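Local coordinates for putative metal-dependent phosphoesterase (Bifidobacterium adolescentis, PDB 3O0F), which hydrolyses phosphoesters in a metal-dependent manner, binding two iron ions, a zinc ion and adenosine monophosphate at its active site, at residues A[8-20]-A[273-285]. Residues are numbered along the deposited sequence; the frame is centred on the assembly and turned at random.
Sequences AEPPAQGWDIHCH and ENLTDDDTVREIL. With FE (Fe (III) ion), chain E.
W15 and T276 form a single antiparallel bridge, a hydrogen-bonded pair, that ties the first strand of the PHP fold to the chain just before helix 278-287. Both bonds are nearly straight: W15 N to T276 O spans 2.9 Å (167° at the hydrogen) and T276 N to W15 O 2.7 Å. The tight part begins on the helix side. V281 CG1 sits 3.5 Å from the centroid of the W15 six-membered ring, only 9° off its normal, a CH-pi contact, while V281 CG2 lies against W15 CG at the pyrrole end. At the ring's edge, D278 OD1 comes to 3.4 Å from W15 CD1 without a hydrogen bond, its carboxylate turned almost perpendicular; the strongest polar partner of D278 is H43. Replacing W15 by alanine would probably open a gap beside both V281 methyls, which now rest on the indole. I17 and I284 meet tip to tip, and T276 OG1, beside I17 CD1, is hydrogen-bonded to G258 O. L275 CD2 presses on W15 C at 3.5 Å, and P11 CG meets L275 O at 3.2 Å without satisfying it. G14 suits glycine alone: a CB would clash with T276 O and, at these backbone angles, with the preceding carbonyl. The solvent side, with exposed P10, A12 and Q13, is looser: one water joins P11 O, weakly, to N274 ND2 and L275 N, another Q13 O to D278 N. Farther along, H18 and H20 bind an Fe(III) ion with E75 and D261. D16 OD2 is hydrogen-bonded to S260 OG, while D16 OD1 accepts a weak bond from H18 N at 3.3 Å.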
ATOM      1  N   ALA A   8      23.910   3.402   5.187  1.00 44.39           N
ATOM      2  CA  ALA A   8      22.906   4.500   4.987  1.00 41.36           C
ATOM      3  C   ALA A   8      22.038   4.689   6.226  1.00 40.45           C
ATOM      4  O   ALA A   8      21.963   3.815   7.081  1.00 42.36           O
ATOM      5  CB  ALA A   8      22.061   4.242   3.771  1.00 38.51           C
ATOM      6  N   GLU A   9      21.410   5.859   6.329  1.00 37.28           N
ATOM      7  CA  GLU A   9      20.517   6.193   7.437  1.00 31.02           C
ATOM      8  C   GLU A   9      19.222   6.702   6.861  1.00 25.97           C
ATOM      9  O   GLU A   9      19.200   7.195   5.733  1.00 25.34           O
ATOM     10  CB  GLU A   9      21.137   7.289   8.319  1.00 33.38           C
ATOM     11  N   PRO A  10      18.124   6.600   7.621  1.00 23.64           N
ATOM     12  CA  PRO A  10      16.892   7.150   7.087  1.00 22.06           C
ATOM     13  C   PRO A  10      17.028   8.651   6.814  1.00 21.40           C
ATOM     14  O   PRO A  10      17.568   9.369   7.649  1.00 20.38           O
ATOM     15  CB  PRO A  10      15.874   6.905   8.207  1.00 22.94           C
ATOM     16  CG  PRO A  10      16.574   5.991   9.214  1.00 27.49           C
ATOM     17  CD  PRO A  10      18.016   6.238   9.041  1.00 25.93           C
ATOM     18  N   PRO A  11      16.543   9.139   5.658  1.00 22.25           N
ATOM     19  CA  PRO A  11      16.680  10.595   5.412  1.00 21.32           C
ATOM     20  C   PRO A  11      15.865  11.488   6.381  1.00 21.47           C
ATOM     21  O   PRO A  11      14.725  11.161   6.751  1.00 21.29           O
ATOM     22  CB  PRO A  11      16.166  10.758   3.994  1.00 24.53           C
ATOM     23  CG  PRO A  11      15.382   9.551   3.708  1.00 22.80           C
ATOM     24  CD  PRO A  11      15.961   8.435   4.507  1.00 20.19           C
ATOM     25  N   ALA A  12      16.427  12.624   6.758  1.00 22.55           N
ATOM     26  CA  ALA A  12      15.742  13.545   7.677  1.00 24.11           C
ATOM     27  C   ALA A  12      14.731  14.407   6.925  1.00 20.56           C
ATOM     28  O   ALA A  12      13.775  14.924   7.513  1.00 21.66           O
ATOM     29  CB  ALA A  12      16.779  14.407   8.465  1.00 26.58           C
ATOM     30  N   GLN A  13      14.935  14.554   5.617  1.00 18.59           N
ATOM     31  CA  GLN A  13      14.009  15.284   4.736  1.00 22.72           C
ATOM     32  C   GLN A  13      13.831  14.570   3.407  1.00 18.85           C
ATOM     33  O   GLN A  13      14.698  13.824   3.001  1.00 22.00           O
ATOM     34  CB  GLN A  13      14.386  16.742   4.489  1.00 23.75           C
ATOM     35  CG  GLN A  13      15.828  17.017   4.241  1.00 40.70           C
ATOM     36  CD  GLN A  13      16.500  17.644   5.450  1.00 54.31           C
ATOM     37  OE1 GLN A  13      15.863  18.392   6.206  1.00 56.15           O
ATOM     38  NE2 GLN A  13      17.798  17.359   5.629  1.00 52.37           N
ATOM     39  N   GLY A  14      12.684  14.776   2.779  1.00 15.64           N
ATOM     40  CA  GLY A  14      12.331  14.085   1.542  1.00 16.76           C
ATOM     41  C   GLY A  14      10.839  13.864   1.403  1.00 17.70           C
ATOM     42  O   GLY A  14      10.030  14.678   1.833  1.00 15.15           O
ATOM     43  N   TRP A  15      10.477  12.732   0.816  1.00 12.07           N
ATOM     44  CA  TRP A  15       9.114  12.502   0.394  1.00 12.67           C
ATOM     45  C   TRP A  15       8.563  11.324   1.187  1.00 12.65           C
ATOM     46  O   TRP A  15       9.280  10.354   1.381  1.00 15.10           O
ATOM     47  CB  TRP A  15       9.103  12.109  -1.080  1.00 13.70           C
ATOM     48  CG  TRP A  15       9.469  13.155  -2.049  1.00 10.36           C
ATOM     49  CD1 TRP A  15      10.611  13.930  -2.083  1.00 18.48           C
ATOM     50  CD2 TRP A  15       8.723  13.490  -3.217  1.00 14.02           C
ATOM     51  NE1 TRP A  15      10.583  14.747  -3.206  1.00 14.31           N
ATOM     52  CE2 TRP A  15       9.426  14.512  -3.895  1.00 17.12           C
ATOM     53  CE3 TRP A  15       7.508  13.034  -3.745  1.00 14.56           C
ATOM     54  CZ2 TRP A  15       8.967  15.062  -5.085  1.00 15.22           C
ATOM     55  CZ3 TRP A  15       7.051  13.587  -4.920  1.00 17.10           C
ATOM     56  CH2 TRP A  15       7.761  14.588  -5.570  1.00 14.52           C
ATOM     57  N   ASP A  16       7.284  11.356   1.557  1.00 12.26           N
ATOM     58  CA  ASP A  16       6.641  10.169   2.108  1.00 13.47           C
ATOM     59  C   ASP A  16       5.879   9.489   0.956  1.00 10.94           C
ATOM     60  O   ASP A  16       4.840  10.000   0.514  1.00  9.09           O
ATOM     61  CB  ASP A  16       5.683  10.548   3.240  1.00 15.62           C
ATOM     62  CG  ASP A  16       5.079   9.330   3.934  1.00 18.03           C
ATOM     63  OD1 ASP A  16       5.225   8.217   3.430  1.00 10.00           O
ATOM     64  OD2 ASP A  16       4.494   9.470   5.019  1.00 13.99           O
ATOM     65  N   ILE A  17       6.386   8.364   0.449  1.00  8.01           N
ATOM     66  CA  ILE A  17       5.784   7.800  -0.776  1.00 12.72           C
ATOM     67  C   ILE A  17       4.847   6.610  -0.536  1.00 13.10           C
ATOM     68  O   ILE A  17       4.516   5.876  -1.456  1.00 15.13           O
ATOM     69  CB  ILE A  17       6.847   7.488  -1.872  1.00 12.58           C
ATOM     70  CG1 ILE A  17       7.702   6.287  -1.516  1.00 16.82           C
ATOM     71  CG2 ILE A  17       7.698   8.711  -2.149  1.00 16.91           C
ATOM     72  CD1 ILE A  17       8.687   5.952  -2.594  1.00 12.00           C
ATOM     73  N   HIS A  18       4.436   6.422   0.716  1.00 12.87           N
ATOM     74  CA  HIS A  18       3.587   5.298   1.098  1.00 12.47           C
ATOM     75  C   HIS A  18       2.411   5.767   1.981  1.00 11.31           C
ATOM     76  O   HIS A  18       2.475   5.655   3.206  1.00 11.00           O
ATOM     77  CB  HIS A  18       4.445   4.303   1.849  1.00 15.01           C
ATOM     78  CG  HIS A  18       3.857   2.937   1.945  1.00 16.18           C
ATOM     79  ND1 HIS A  18       4.631   1.815   2.208  1.00 16.73           N
ATOM     80  CD2 HIS A  18       2.572   2.509   1.858  1.00 15.27           C
ATOM     81  CE1 HIS A  18       3.839   0.754   2.240  1.00 15.60           C
ATOM     82  NE2 HIS A  18       2.592   1.150   2.032  1.00 12.88           N
ATOM     83  N   CYS A  19       1.359   6.292   1.359  1.00  9.05           N
ATOM     84  CA  CYS A  19       0.234   6.915   2.084  1.00  9.52           C
ATOM     85  C   CYS A  19      -1.088   6.423   1.485  1.00 12.22           C
ATOM     86  O   CYS A  19      -1.227   6.371   0.258  1.00 11.62           O
ATOM     87  CB  CYS A  19       0.294   8.434   2.011  1.00  9.51           C
ATOM     88  SG  CYS A  19       1.869   9.140   2.511  1.00 14.26           S
ATOM     89  N   HIS A  20      -2.015   6.014   2.364  1.00 10.02           N
ATOM     90  CA  HIS A  20      -3.334   5.503   2.001  1.00  7.90           C
ATOM     91  C   HIS A  20      -4.454   6.498   2.348  1.00 13.00           C
ATOM     92  O   HIS A  20      -4.330   7.260   3.304  1.00 12.08           O
ATOM     93  CB  HIS A  20      -3.572   4.187   2.733  1.00 10.56           C
ATOM     94  CG  HIS A  20      -2.613   3.115   2.347  1.00 13.09           C
ATOM     95  ND1 HIS A  20      -2.903   2.165   1.411  1.00 20.59           N
ATOM     96  CD2 HIS A  20      -1.348   2.857   2.762  1.00 28.05           C
ATOM     97  CE1 HIS A  20      -1.864   1.369   1.251  1.00 17.70           C
ATOM     98  NE2 HIS A  20      -0.904   1.776   2.047  1.00 20.74           N
ATOM     99  N   GLU A 273       6.718   9.905   8.967  1.00 14.90           N
ATOM    100  CA  GLU A 273       7.618   9.288   9.967  1.00 15.25           C
ATOM    101  C   GLU A 273       8.816   8.574   9.344  1.00 16.81           C
ATOM    102  O   GLU A 273       9.794   8.326  10.025  1.00 16.48           O
ATOM    103  CB  GLU A 273       6.869   8.283  10.858  1.00 15.74           C
ATOM    104  CG  GLU A 273       6.535   6.949  10.219  1.00 19.15           C
ATOM    105  CD  GLU A 273       5.711   6.000  11.140  1.00 17.60           C
ATOM    106  OE1 GLU A 273       5.172   6.457  12.182  1.00 17.36           O
ATOM    107  OE2 GLU A 273       5.552   4.805  10.778  1.00 17.10           O
ATOM    108  N   ASN A 274       8.698   8.157   8.085  1.00 14.31           N
ATOM    109  CA  ASN A 274       9.851   7.666   7.316  1.00 13.85           C
ATOM    110  C   ASN A 274       9.725   8.205   5.912  1.00 13.10           C
ATOM    111  O   ASN A 274       8.598   8.467   5.412  1.00 11.08           O
ATOM    112  CB  ASN A 274       9.932   6.106   7.270  1.00 13.67           C
ATOM    113  CG  ASN A 274      10.539   5.508   8.517  1.00 18.11           C
ATOM    114  OD1 ASN A 274       9.863   4.757   9.262  1.00 19.49           O
ATOM    115  ND2 ASN A 274      11.819   5.818   8.768  1.00  9.57           N
ATOM    116  N   LEU A 275      10.874   8.365   5.269  1.00 12.02           N
ATOM    117  CA  LEU A 275      10.947   9.180   4.064  1.00 14.23           C
ATOM    118  C   LEU A 275      11.872   8.570   2.982  1.00 15.79           C
ATOM    119  O   LEU A 275      12.787   7.796   3.295  1.00 13.47           O
ATOM    120  CB  LEU A 275      11.443  10.575   4.435  1.00 14.64           C
ATOM    121  CG  LEU A 275      10.525  11.455   5.316  1.00 15.93           C
ATOM    122  CD1 LEU A 275      11.264  12.716   5.789  1.00 18.59           C
ATOM    123  CD2 LEU A 275       9.205  11.833   4.623  1.00  9.72           C
ATOM    124  N   THR A 276      11.633   8.982   1.727  1.00 13.96           N
ATOM    125  CA  THR A 276      12.505   8.676   0.605  1.00 11.67           C
ATOM    126  C   THR A 276      13.280   9.934   0.259  1.00 10.39           C
ATOM    127  O   THR A 276      12.692  11.009   0.200  1.00 10.31           O
ATOM    128  CB  THR A 276      11.688   8.199  -0.619  1.00 13.02           C
ATOM    129  OG1 THR A 276      10.911   7.072  -0.245  1.00 11.71           O
ATOM    130  CG2 THR A 276      12.604   7.782  -1.758  1.00 12.78           C
ATOM    131  N   ASP A 277      14.599   9.831   0.057  1.00 12.25           N
ATOM    132  CA  ASP A 277      15.369  11.033  -0.265  1.00 15.33           C
ATOM    133  C   ASP A 277      15.025  11.534  -1.675  1.00 16.71           C
ATOM    134  O   ASP A 277      14.515  10.773  -2.493  1.00 12.91           O
ATOM    135  CB  ASP A 277      16.862  10.900  -0.056  1.00 17.12           C
ATOM    136  CG  ASP A 277      17.524   9.834  -0.910  1.00 20.10           C
ATOM    137  OD1 ASP A 277      17.175   9.631  -2.092  1.00 24.35           O
ATOM    138  OD2 ASP A 277      18.485   9.232  -0.385  1.00 36.78           O
ATOM    139  N   ASP A 278      15.232  12.828  -1.860  1.00 16.05           N
ATOM    140  CA  ASP A 278      15.032  13.537  -3.121  1.00 17.72           C
ATOM    141  C   ASP A 278      15.706  12.888  -4.309  1.00 14.83           C
ATOM    142  O   ASP A 278      15.102  12.766  -5.367  1.00 15.52           O
ATOM    143  CB  ASP A 278      15.538  14.991  -2.999  1.00 18.24           C
ATOM    144  CG  ASP A 278      14.633  15.853  -2.121  1.00 25.16           C
ATOM    145  OD1 ASP A 278      13.658  15.318  -1.554  1.00 25.70           O
ATOM    146  OD2 ASP A 278      14.901  17.068  -1.977  1.00 34.63           O
ATOM    147  N   ASP A 279      16.933  12.432  -4.152  1.00 15.65           N
ATOM    148  CA  ASP A 279      17.600  11.762  -5.270  1.00 17.08           C
ATOM    149  C   ASP A 279      16.891  10.523  -5.735  1.00 16.90           C
ATOM    150  O   ASP A 279      16.819  10.284  -6.935  1.00 17.16           O
ATOM    151  CB  ASP A 279      19.056  11.403  -4.947  1.00 21.02           C
ATOM    152  CG  ASP A 279      19.929  12.655  -4.779  1.00 32.90           C
ATOM    153  OD1 ASP A 279      19.481  13.747  -5.198  1.00 32.54           O
ATOM    154  OD2 ASP A 279      21.040  12.546  -4.203  1.00 38.27           O
ATOM    155  N   THR A 280      16.393   9.726  -4.803  1.00 15.43           N
ATOM    156  CA  THR A 280      15.737   8.482  -5.148  1.00 15.81           C
ATOM    157  C   THR A 280      14.395   8.800  -5.804  1.00 11.09           C
ATOM    158  O   THR A 280      14.032   8.156  -6.783  1.00  9.94           O
ATOM    159  CB  THR A 280      15.543   7.558  -3.914  1.00 18.71           C
ATOM    160  OG1 THR A 280      16.819   7.225  -3.372  1.00 16.30           O
ATOM    161  CG2 THR A 280      14.822   6.282  -4.305  1.00  9.62           C
ATOM    162  N   VAL A 281      13.698   9.831  -5.333  1.00 10.75           N
ATOM    163  CA  VAL A 281      12.404  10.233  -5.993  1.00  8.98           C
ATOM    164  C   VAL A 281      12.672  10.732  -7.389  1.00 12.46           C
ATOM    165  O   VAL A 281      11.996  10.351  -8.335  1.00  9.80           O
ATOM    166  CB  VAL A 281      11.630  11.262  -5.188  1.00 14.00           C
ATOM    167  CG1 VAL A 281      10.414  11.759  -5.915  1.00  9.40           C
ATOM    168  CG2 VAL A 281      11.219  10.683  -3.830  1.00 11.94           C
ATOM    169  N   ARG A 282      13.710  11.549  -7.553  1.00 15.51           N
ATOM    170  CA  ARG A 282      14.147  11.960  -8.909  1.00 16.77           C
ATOM    171  C   ARG A 282      14.259  10.807  -9.845  1.00 13.49           C
ATOM    172  O   ARG A 282      13.736  10.817 -10.973  1.00 14.85           O
ATOM    173  CB  ARG A 282      15.501  12.680  -8.864  1.00 19.67           C
ATOM    174  CG  ARG A 282      15.425  14.079  -9.181  1.00 22.48           C
ATOM    175  CD  ARG A 282      16.799  14.716  -9.293  1.00 26.90           C
ATOM    176  NE  ARG A 282      16.682  16.025  -8.715  1.00 25.80           N
ATOM    177  CZ  ARG A 282      17.037  16.371  -7.479  1.00 37.08           C
ATOM    178  NH1 ARG A 282      17.659  15.531  -6.657  1.00 33.74           N
ATOM    179  NH2 ARG A 282      16.816  17.618  -7.093  1.00 43.10           N
ATOM    180  N   GLU A 283      14.939   9.792  -9.380  1.00 15.20           N
ATOM    181  CA  GLU A 283      15.160   8.603 -10.168  1.00 18.92           C
ATOM    182  C   GLU A 283      13.859   7.849 -10.443  1.00 16.61           C
ATOM    183  O   GLU A 283      13.670   7.341 -11.540  1.00 13.05           O
ATOM    184  CB  GLU A 283      16.233   7.730  -9.507  1.00 22.34           C
ATOM    185  CG  GLU A 283      16.709   6.501 -10.309  1.00 30.16           C
ATOM    186  CD  GLU A 283      17.210   6.779 -11.747  1.00 35.42           C
ATOM    187  OE1 GLU A 283      17.677   7.899 -12.074  1.00 34.38           O
ATOM    188  OE2 GLU A 283      17.147   5.824 -12.564  1.00 37.22           O
ATOM    189  N   ILE A 284      12.939   7.797  -9.494  1.00 12.70           N
ATOM    190  CA  ILE A 284      11.656   7.163  -9.770  1.00 10.66           C
ATOM    191  C   ILE A 284      10.927   7.877 -10.921  1.00 11.84           C
ATOM    192  O   ILE A 284      10.294   7.247 -11.813  1.00 11.94           O
ATOM    193  CB  ILE A 284      10.771   7.118  -8.508  1.00  9.49           C
ATOM    194  CG1 ILE A 284      11.394   6.190  -7.446  1.00 10.56           C
ATOM    195  CG2 ILE A 284       9.317   6.635  -8.862  1.00  7.65           C
ATOM    196  CD1 ILE A 284      10.670   6.198  -6.082  1.00 11.43           C
ATOM    197  N   LEU A 285      10.958   9.205 -10.854  1.00  9.28           N
ATOM    198  CA  LEU A 285      10.257  10.057 -11.810  1.00 11.99           C
ATOM    199  C   LEU A 285      10.834   9.909 -13.205  1.00 13.20           C
ATOM    200  O   LEU A 285      10.097   9.868 -14.229  1.00 15.02           O
ATOM    201  CB  LEU A 285      10.324  11.515 -11.359  1.00 14.16           C
ATOM    202  CG  LEU A 285       9.321  11.925 -10.262  1.00 17.98           C
ATOM    203  CD1 LEU A 285       9.694  13.271  -9.680  1.00 11.28           C
ATOM    204  CD2 LEU A 285       7.888  11.972 -10.769  1.00 11.23           C
TER
HETATM  205 FE    FE E 304       0.692   0.278   2.745  1.00 26.62          FE
HETATM  206  O   HOH W   1      13.132   8.260   7.038  1.00 25.37           O
HETATM  207  O   HOH W   2      16.153  14.015   0.722  1.00 18.11           O
HETATM  208  O   HOH W   3       1.891  -1.246   3.504  1.00 24.80           O